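Local coordinates for protein 2-dehydro-3-deoxyphosphogluconate aldolase (Vibrio fischeri, PDB 3NZR) that is an aldolase-family protein of the TIM-barrel clan, with a core of parallel strands enclosed by helices, at residues Lys112-Gly117 with Asp186-Pro191; Ser159-Phe164 with Ala176-Ala181; Ile195-Tyr200 with Val236-Asp241. All blocks are in the same frame, centred on the assembly; numbering follows the deposited sequence.

Contact 1. Residues Lys112-Gly117 with Asp186-Pro191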
loop_
_atom_site.group_PDB
_atom_site.type_symbol
_atom_site.label_atom_id
_atom_site.label_comp_id
_atom_site.label_asym_id
_atom_site.label_seq_id
_atom_site.Cartn_x
_atom_site.Cartn_y
_atom_site.Cartn_z
ATOM N N LYS A 112 -14.856 -8.052 3.553
ATOM C CA LYS A 112 -16.183 -7.486 3.497
ATOM C C LYS A 112 -16.243 -5.985 3.779
ATOM O O LYS A 112 -16.982 -5.263 3.121
ATOM C CB LYS A 112 -17.081 -8.215 4.498
ATOM C CG LYS A 112 -17.418 -9.657 4.082
ATOM C CD LYS A 112 -18.270 -10.374 5.142
ATOM C CE LYS A 112 -18.327 -11.894 4.947
ATOM N NZ LYS A 112 -18.979 -12.162 3.640
ATOM N N SER A 113 -15.512 -5.516 4.786
ATOM C CA SER A 113 -15.448 -4.072 5.060
ATOM C C SER A 113 -14.975 -3.314 3.832
ATOM O O SER A 113 -14.006 -3.740 3.124
ATOM C CB SER A 113 -14.526 -3.724 6.191
ATOM O OG SER A 113 -14.803 -4.399 7.422
ATOM N N ILE A 114 -15.650 -2.196 3.572
ATOM C CA ILE A 114 -15.297 -1.314 2.471
ATOM C C ILE A 114 -14.077 -0.497 2.940
ATOM O O ILE A 114 -14.140 0.148 3.964
ATOM C CB ILE A 114 -16.470 -0.386 2.122
ATOM C CG1 ILE A 114 -17.628 -1.180 1.608
ATOM C CG2 ILE A 114 -16.044 0.651 1.026
ATOM C CD1 ILE A 114 -18.949 -0.613 1.846
ATOM N N VAL A 115 -12.959 -0.562 2.238
ATOM C CA VAL A 115 -11.801 0.288 2.530
ATOM C C VAL A 115 -11.671 1.260 1.344
ATOM O O VAL A 115 -11.327 0.832 0.208
ATOM C CB VAL A 115 -10.523 -0.494 2.676
ATOM C CG1 VAL A 115 -9.309 0.521 3.059
ATOM C CG2 VAL A 115 -10.637 -1.563 3.807
ATOM N N ASN A 116 -11.890 2.545 1.620
ATOM C CA ASN A 116 -11.672 3.558 0.573
ATOM C C ASN A 116 -10.258 4.060 0.518
ATOM O O ASN A 116 -9.460 3.777 1.422
ATOM C CB ASN A 116 -12.739 4.624 0.634
ATOM C CG ASN A 116 -12.529 5.641 1.698
ATOM O OD1 ASN A 116 -11.378 5.947 2.121
ATOM N ND2 ASN A 116 -13.621 6.257 2.105
ATOM N N GLY A 117 -9.863 4.671 -0.567
ATOM C CA GLY A 117 -8.520 5.276 -0.689
ATOM C C GLY A 117 -8.588 6.688 -1.261
ATOM O O GLY A 117 -9.154 6.917 -2.351
ATOM N N ASP A 186 -14.748 -1.320 -12.924
ATOM C CA ASP A 186 -15.718 -1.888 -12.001
ATOM C C ASP A 186 -15.381 -1.670 -10.504
ATOM O O ASP A 186 -15.334 -2.607 -9.729
ATOM C CB ASP A 186 -15.790 -3.356 -12.269
ATOM C CG ASP A 186 -16.697 -4.044 -11.328
ATOM O OD1 ASP A 186 -17.804 -3.488 -11.012
ATOM O OD2 ASP A 186 -16.303 -5.148 -10.871
ATOM N N PHE A 187 -15.129 -0.433 -10.131
ATOM C CA PHE A 187 -14.627 -0.068 -8.812
ATOM C C PHE A 187 -15.621 0.908 -8.308
ATOM O O PHE A 187 -16.436 1.397 -9.096
ATOM C CB PHE A 187 -13.263 0.571 -8.967
ATOM C CG PHE A 187 -12.422 0.495 -7.748
ATOM C CD1 PHE A 187 -12.191 -0.711 -7.155
ATOM C CD2 PHE A 187 -11.834 1.581 -7.229
ATOM C CE1 PHE A 187 -11.425 -0.822 -6.059
ATOM C CE2 PHE A 187 -11.024 1.449 -6.113
ATOM C CZ PHE A 187 -10.845 0.268 -5.551
ATOM N N TRP A 188 -15.716 1.066 -7.013
ATOM C CA TRP A 188 -16.686 1.978 -6.419
ATOM C C TRP A 188 -16.105 3.366 -6.189
ATOM O O TRP A 188 -14.879 3.589 -6.267
ATOM C CB TRP A 188 -17.235 1.406 -5.112
ATOM C CG TRP A 188 -17.733 -0.023 -5.279
ATOM C CD1 TRP A 188 -18.057 -0.667 -6.453
ATOM C CD2 TRP A 188 -17.992 -0.951 -4.233
ATOM N NE1 TRP A 188 -18.476 -1.947 -6.194
ATOM C CE2 TRP A 188 -18.458 -2.146 -4.841
ATOM C CE3 TRP A 188 -17.894 -0.891 -2.846
ATOM C CZ2 TRP A 188 -18.797 -3.272 -4.102
ATOM C CZ3 TRP A 188 -18.253 -2.005 -2.123
ATOM C CH2 TRP A 188 -18.685 -3.179 -2.741
ATOM N N LEU A 189 -16.972 4.309 -5.864
ATOM C CA LEU A 189 -16.623 5.740 -5.844
ATOM C C LEU A 189 -17.322 6.457 -4.743
ATOM O O LEU A 189 -18.511 6.232 -4.466
ATOM C CB LEU A 189 -17.109 6.359 -7.191
ATOM C CG LEU A 189 -16.753 7.813 -7.466
ATOM C CD1 LEU A 189 -15.252 8.100 -7.468
ATOM C CD2 LEU A 189 -17.436 8.220 -8.806
ATOM N N GLU A 190 -16.603 7.301 -4.038
ATOM C CA GLU A 190 -17.116 8.002 -2.880
ATOM C C GLU A 190 -16.856 9.488 -3.106
ATOM O O GLU A 190 -15.796 10.052 -2.797
ATOM C CB GLU A 190 -16.455 7.485 -1.605
ATOM C CG GLU A 190 -16.431 6.013 -1.520
ATOM C CD GLU A 190 -16.243 5.495 -0.120
ATOM O OE1 GLU A 190 -16.141 6.317 0.880
ATOM O OE2 GLU A 190 -16.053 4.250 -0.024
ATOM N N PRO A 191 -17.844 10.196 -3.669
ATOM C CA PRO A 191 -17.587 11.621 -3.827
ATOM C C PRO A 191 -17.591 12.399 -2.538
ATOM O O PRO A 191 -18.500 12.235 -1.751
ATOM C CB PRO A 191 -18.732 12.076 -4.733
ATOM C CG PRO A 191 -19.404 10.893 -5.193
ATOM C CD PRO A 191 -19.110 9.788 -4.253
#
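N116 and E190 meet through their polar ends: ND2 of N116 donates to OE1 of E190 at 2.8 Å, with an N-H...O angle of 153°. The position of OE1 is less certain than the rest, so the exact shape of this bond should be read with caution. The amide and carboxylate planes stand 75° apart, so the two groups cross rather than lie flat on each other. The other carboxylate oxygen, OE2 of E190, rests 3.4 Å from CB of N116 and 3.7 Å from CG2 of I114. I114 also sends CG1 to the rim of the W188 indole, 3.9 Å from CZ3 and near the ring plane, an apolar pairing that suits a branched aliphatic chain beside an aromatic edge.

All four side chains leave two strands of the parallel barrel sheet, 114-119 and 188-191, which are not neighbours because strand 160-163 runs between them. The axes of the short strand segments come no closer than 8.4 Å, too far for backbone pairing, and the gap is bridged by side chains: E190, extended beyond CG, reaches N116, and the W188 indole reaches I114.

Both polar groups are buried and have further partners. OE2 of E190 has its main partner in OG of S160, on the intervening strand. N116 keeps CG in the crowded position between its backbone N and carbonyl carbon (chi1 79°), where OD1 accepts from the backbone N of Q96 and ND2 also reaches OD1 of N95, fixing the amide flip. L189 turns toward helix 172-184, touching F175, V178 and C182.

Contact 2. Residues Ser159-Phe164 with Ala176-Ala181; sequences SSVKYF and ACVAKA
V161 meets V178 in the first half of a beta-alpha-beta crossover: strand 160-163 runs into helix 172-184, which packs back over it before the chain enters strand 188-191, the repeating step of a TIM barrel. The contact is wholly apolar, and no hydrogen bond spans it. V161 directs its CB toward the helix and brings CG1 to 4.2 Å from CG1 of V178; a compact branched residue suits this layer, where I150 and L153 of helix 146-155 also touch it.

K162, the next residue, heads elsewhere, its NZ bonded to OD1 of N95, so that a charged chain is kept out of the apolar layer.

Y163 returns to the helix side. With CG anti to its backbone N (chi1 -166°), the ring presents one face to V178, and P121 touches the same side chain. V178 fills the space between V161 and Y163 by splitting its branches: CG1 serves the valine, while CG2 lies over the tyrosine face in a CH-pi contact, 4.2 Å from the centroid and 27° off the ring normal. That methyl is displaced toward the hydroxyl end, so that V178 CG2 lies nearest Y163 CE1, at 3.8 Å.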
loop_
_atom_site.group_PDB
_atom_site.type_symbol
_atom_site.label_atom_id
_atom_site.label_comp_id
_atom_site.label_asym_id
_atom_site.label_seq_id
_atom_site.Cartn_x
_atom_site.Cartn_y
_atom_site.Cartn_z
ATOM N N SER A 159 -11.598 -1.126 -1.879
ATOM C CA SER A 159 -12.937 -1.264 -2.415
ATOM C C SER A 159 -13.392 -0.124 -3.310
ATOM O O SER A 159 -14.212 -0.309 -4.164
ATOM C CB SER A 159 -13.879 -1.261 -1.253
ATOM O OG SER A 159 -13.419 -2.145 -0.275
ATOM N N SER A 160 -12.854 1.073 -3.049
ATOM C CA SER A 160 -13.349 2.320 -3.576
ATOM C C SER A 160 -12.347 3.471 -3.578
ATOM O O SER A 160 -11.355 3.488 -2.830
ATOM C CB SER A 160 -14.602 2.746 -2.812
ATOM O OG SER A 160 -14.285 3.101 -1.508
ATOM N N VAL A 161 -12.567 4.370 -4.539
ATOM C CA VAL A 161 -11.956 5.643 -4.644
ATOM C C VAL A 161 -12.692 6.678 -3.801
ATOM O O VAL A 161 -13.909 6.935 -4.057
ATOM C CB VAL A 161 -12.025 6.114 -6.115
ATOM C CG1 VAL A 161 -11.623 7.598 -6.148
ATOM C CG2 VAL A 161 -10.997 5.271 -6.964
ATOM N N LYS A 162 -11.992 7.337 -2.861
ATOM C CA LYS A 162 -12.563 8.537 -2.233
ATOM C C LYS A 162 -11.904 9.754 -2.905
ATOM O O LYS A 162 -10.694 9.979 -2.801
ATOM C CB LYS A 162 -12.265 8.587 -0.765
ATOM C CG LYS A 162 -12.694 9.870 -0.030
ATOM C CD LYS A 162 -12.291 9.718 1.407
ATOM C CE LYS A 162 -12.939 10.721 2.327
ATOM N NZ LYS A 162 -12.343 10.486 3.692
ATOM N N TYR A 163 -12.716 10.486 -3.631
ATOM C CA TYR A 163 -12.261 11.568 -4.436
ATOM C C TYR A 163 -12.492 12.815 -3.640
ATOM O O TYR A 163 -13.635 13.191 -3.349
ATOM C CB TYR A 163 -13.092 11.612 -5.717
ATOM C CG TYR A 163 -12.488 12.468 -6.748
ATOM C CD1 TYR A 163 -11.173 12.230 -7.175
ATOM C CD2 TYR A 163 -13.184 13.521 -7.308
ATOM C CE1 TYR A 163 -10.561 13.033 -8.125
ATOM C CE2 TYR A 163 -12.585 14.310 -8.285
ATOM C CZ TYR A 163 -11.278 14.048 -8.689
ATOM O OH TYR A 163 -10.651 14.790 -9.661
ATOM N N PHE A 164 -11.395 13.419 -3.220
ATOM C CA PHE A 164 -11.472 14.571 -2.315
ATOM C C PHE A 164 -10.218 15.397 -2.481
ATOM O O PHE A 164 -9.111 14.801 -2.639
ATOM C CB PHE A 164 -11.547 14.060 -0.889
ATOM C CG PHE A 164 -11.478 15.105 0.160
ATOM C CD1 PHE A 164 -12.647 15.691 0.675
ATOM C CD2 PHE A 164 -10.252 15.459 0.706
ATOM C CE1 PHE A 164 -12.561 16.663 1.664
ATOM C CE2 PHE A 164 -10.164 16.419 1.711
ATOM C CZ PHE A 164 -11.292 17.020 2.190
ATOM N N ALA A 176 -16.124 13.623 -13.610
ATOM C CA ALA A 176 -16.736 12.807 -14.638
ATOM C C ALA A 176 -15.751 11.762 -15.194
ATOM O O ALA A 176 -16.154 10.643 -15.459
ATOM C CB ALA A 176 -17.300 13.670 -15.778
ATOM N N CYS A 177 -14.477 12.112 -15.360
ATOM C CA CYS A 177 -13.489 11.168 -15.861
ATOM C C CYS A 177 -13.134 10.111 -14.786
ATOM O O CYS A 177 -12.906 8.958 -15.120
ATOM C CB CYS A 177 -12.238 11.899 -16.256
ATOM S SG CYS A 177 -10.897 10.841 -16.801
ATOM N N VAL A 178 -13.156 10.469 -13.514
ATOM C CA VAL A 178 -12.932 9.451 -12.469
ATOM C C VAL A 178 -14.049 8.436 -12.396
ATOM O O VAL A 178 -13.805 7.219 -12.247
ATOM C CB VAL A 178 -12.673 10.106 -11.121
ATOM C CG1 VAL A 178 -12.611 9.019 -10.029
ATOM C CG2 VAL A 178 -11.435 10.945 -11.192
ATOM N N ALA A 179 -15.301 8.917 -12.537
ATOM C CA ALA A 179 -16.485 8.067 -12.536
ATOM C C ALA A 179 -16.393 7.128 -13.724
ATOM O O ALA A 179 -16.642 5.944 -13.557
ATOM C CB ALA A 179 -17.793 8.896 -12.653
ATOM N N LYS A 180 -16.060 7.637 -14.922
ATOM C CA LYS A 180 -15.897 6.756 -16.093
ATOM C C LYS A 180 -14.881 5.654 -15.862
ATOM O O LYS A 180 -15.122 4.464 -16.144
ATOM C CB LYS A 180 -15.454 7.560 -17.293
ATOM C CG LYS A 180 -15.340 6.720 -18.601
ATOM C CD LYS A 180 -15.014 7.605 -19.841
ATOM C CE LYS A 180 -15.544 6.937 -21.154
ATOM N NZ LYS A 180 -15.504 7.871 -22.335
ATOM N N ALA A 181 -13.758 6.022 -15.274
ATOM C CA ALA A 181 -12.684 5.056 -15.005
ATOM C C ALA A 181 -13.167 4.022 -13.975
ATOM O O ALA A 181 -12.931 2.816 -14.150
ATOM C CB ALA A 181 -11.386 5.770 -14.526
#

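Contact 3. Residues Ile195-Tyr200 with Val236-Asp241; sequences IDLENY and VKTLLD. With MG (magnesium ion), chain F.
L239 reaches from its helix into the angle between L197 and Y200, and its CD2 methyl carries most of the close packing. That carbon lies 3.6 Å from CD2 of L197 and over one face of the Y200 ring, 3.8 Å from the centroid and 15° off the normal, a CH-pi contact displaced toward CG. CG anti to the backbone N (chi1 177°) carries that ring toward the helix, and chi2 turns a face to L239. CG2 of I195 meets the same ring at its edge, and the buried hydroxyl is satisfied by OG1 of T243.

Toward solvent the contact thins. CD1 of L197 merely touches CG2 of T238 at 3.9 Å, the threonine's OG1 being turned back to the carbonyl O of E234. Around L197 the loop is polar, with D196 before it and E198 and N199 after it. N of D196 donates to OD1 of N199 at 2.7 Å and almost straight (172°), while OD1 of D196 accepts from N of E198, an Asx turn, and from N of N199, an Asx motif. D196 directs OD2 to a magnesium ion at 2.1 Å, the other five ligands being waters. Water 1 donates to OD1 of D196 at 2.6 Å and water 2 to OE1 of E198, so the two acids orient part of the hydration shell.

This loop leads from strand 188-191 into helix 200-209 and leans on the C-terminal helix 233-247; M242 and L246 of that helix extend the packing on Y200, and L16 of strand 16-19 touches both Y200 and L239.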
loop_
_atom_site.group_PDB
_atom_site.type_symbol
_atom_site.label_atom_id
_atom_site.label_comp_id
_atom_site.label_asym_id
_atom_site.label_seq_id
_atom_site.Cartn_x
_atom_site.Cartn_y
_atom_site.Cartn_z
ATOM N N ILE A 195 -20.465 18.813 -1.017
ATOM C CA ILE A 195 -21.735 18.314 -1.465
ATOM C C ILE A 195 -22.780 18.884 -0.529
ATOM O O ILE A 195 -22.624 18.868 0.717
ATOM C CB ILE A 195 -21.821 16.801 -1.442
ATOM C CG1 ILE A 195 -20.783 16.154 -2.372
ATOM C CG2 ILE A 195 -23.254 16.304 -1.701
ATOM C CD1 ILE A 195 -20.966 14.618 -2.342
ATOM N N ASP A 196 -23.830 19.460 -1.140
ATOM C CA ASP A 196 -24.946 19.978 -0.340
ATOM C C ASP A 196 -26.265 19.581 -0.976
ATOM O O ASP A 196 -26.253 18.969 -2.003
ATOM C CB ASP A 196 -24.790 21.482 -0.036
ATOM C CG ASP A 196 -24.833 22.416 -1.291
ATOM O OD1 ASP A 196 -25.367 22.051 -2.364
ATOM O OD2 ASP A 196 -24.299 23.551 -1.161
ATOM N N LEU A 197 -27.415 19.892 -0.363
ATOM C CA LEU A 197 -28.709 19.493 -0.916
ATOM C C LEU A 197 -29.015 20.079 -2.270
ATOM O O LEU A 197 -29.887 19.580 -2.975
ATOM C CB LEU A 197 -29.877 19.870 0.023
ATOM C CG LEU A 197 -29.895 19.305 1.432
ATOM C CD1 LEU A 197 -31.247 19.600 2.111
ATOM C CD2 LEU A 197 -29.656 17.797 1.383
ATOM N N GLU A 198 -28.338 21.139 -2.649
ATOM C CA GLU A 198 -28.677 21.804 -3.910
ATOM C C GLU A 198 -27.881 21.247 -5.063
ATOM O O GLU A 198 -28.330 21.322 -6.178
ATOM C CB GLU A 198 -28.425 23.326 -3.821
ATOM C CG GLU A 198 -29.412 24.023 -2.926
ATOM C CD GLU A 198 -29.102 23.818 -1.467
ATOM O OE1 GLU A 198 -27.909 23.586 -1.069
ATOM O OE2 GLU A 198 -30.080 23.890 -0.717
ATOM N N ASN A 199 -26.691 20.697 -4.790
ATOM C CA ASN A 199 -25.899 20.076 -5.867
ATOM C C ASN A 199 -25.830 18.532 -5.838
ATOM O O ASN A 199 -25.184 17.952 -6.672
ATOM C CB ASN A 199 -24.473 20.646 -5.914
ATOM C CG ASN A 199 -23.679 20.374 -4.643
ATOM O OD1 ASN A 199 -23.960 19.429 -3.870
ATOM N ND2 ASN A 199 -22.677 21.219 -4.412
ATOM N N TYR A 200 -26.463 17.902 -4.866
ATOM C CA TYR A 200 -26.401 16.444 -4.665
ATOM C C TYR A 200 -26.899 15.757 -5.926
ATOM O O TYR A 200 -26.288 14.847 -6.448
ATOM C CB TYR A 200 -27.309 16.000 -3.492
ATOM C CG TYR A 200 -27.342 14.533 -3.277
ATOM C CD1 TYR A 200 -26.198 13.844 -2.756
ATOM C CD2 TYR A 200 -28.472 13.801 -3.556
ATOM C CE1 TYR A 200 -26.246 12.487 -2.527
ATOM C CE2 TYR A 200 -28.518 12.435 -3.367
ATOM C CZ TYR A 200 -27.401 11.761 -2.852
ATOM O OH TYR A 200 -27.474 10.394 -2.644
ATOM N N VAL A 236 -30.981 14.169 6.001
ATOM C CA VAL A 236 -30.769 12.765 5.655
ATOM C C VAL A 236 -31.990 12.195 4.885
ATOM O O VAL A 236 -31.806 11.478 3.892
ATOM C CB VAL A 236 -30.423 11.978 6.907
ATOM C CG1 VAL A 236 -30.320 10.444 6.639
ATOM C CG2 VAL A 236 -29.086 12.467 7.451
ATOM N N LYS A 237 -33.231 12.576 5.287
ATOM C CA LYS A 237 -34.443 12.025 4.671
ATOM C C LYS A 237 -34.620 12.647 3.312
ATOM O O LYS A 237 -34.997 11.981 2.362
ATOM C CB LYS A 237 -35.686 12.346 5.509
ATOM C CG LYS A 237 -37.007 12.145 4.728
ATOM C CD LYS A 237 -38.172 12.175 5.727
ATOM C CE LYS A 237 -39.587 12.034 5.072
ATOM N NZ LYS A 237 -39.676 12.541 3.646
ATOM N N THR A 238 -34.317 13.938 3.226
ATOM C CA THR A 238 -34.275 14.645 1.977
ATOM C C THR A 238 -33.262 14.015 1.005
ATOM O O THR A 238 -33.563 13.793 -0.166
ATOM C CB THR A 238 -33.976 16.125 2.277
ATOM O OG1 THR A 238 -34.957 16.592 3.222
ATOM C CG2 THR A 238 -33.981 17.012 1.025
ATOM N N LEU A 239 -32.052 13.727 1.466
ATOM C CA LEU A 239 -31.087 13.056 0.598
ATOM C C LEU A 239 -31.590 11.639 0.176
ATOM O O LEU A 239 -31.399 11.206 -0.954
ATOM C CB LEU A 239 -29.774 12.939 1.339
ATOM C CG LEU A 239 -28.916 14.212 1.580
ATOM C CD1 LEU A 239 -27.864 13.950 2.659
ATOM C CD2 LEU A 239 -28.225 14.618 0.322
ATOM N N LEU A 240 -32.285 10.953 1.078
ATOM C CA LEU A 240 -32.775 9.588 0.755
ATOM C C LEU A 240 -33.847 9.716 -0.310
ATOM O O LEU A 240 -33.828 8.962 -1.274
ATOM C CB LEU A 240 -33.336 8.826 1.944
ATOM C CG LEU A 240 -33.976 7.443 1.694
ATOM C CD1 LEU A 240 -32.902 6.347 1.252
ATOM C CD2 LEU A 240 -34.775 6.947 2.936
ATOM N N ASP A 241 -34.747 10.677 -0.156
ATOM C CA ASP A 241 -35.824 10.823 -1.124
ATOM C C ASP A 241 -35.269 11.249 -2.500
ATOM O O ASP A 241 -35.712 10.766 -3.526
ATOM C CB ASP A 241 -36.832 11.833 -0.632
ATOM C CG ASP A 241 -37.784 11.269 0.451
ATOM O OD1 ASP A 241 -37.838 10.028 0.689
ATOM O OD2 ASP A 241 -38.470 12.112 1.073
HETATM MG MG MG F . -24.173 25.251 -2.436
HETATM O O HOH W 1 -24.603 23.992 -3.983
HETATM O O HOH W 2 -26.323 25.695 -1.876
HETATM O O HOH W 3 -23.823 26.572 -0.982
HETATM O O HOH W 4 -24.315 26.995 -3.694
HETATM O O HOH W 5 -22.309 25.041 -2.709
#

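In the fold
Contacts 1 and 2 share one region of the barrel, their centres 9 Å apart, and they touch directly: OE2 of E190 lies 2.6 Å from OG of S160, and N of E190 lies 2.7 Å from O of V161, both probable hydrogen bonds. Strand 188-191 therefore looks inward through contact 1 while helix 172-184 covers its outer side beside contact 2. Contact 3 begins a few residues after 186-191, but its centre is about 20 Å from the centres of both others, with nearest atoms about 8 Å from contact 2. Neither other contact contributes a ligand to its magnesium ion, which sits in the loop beyond the sheet.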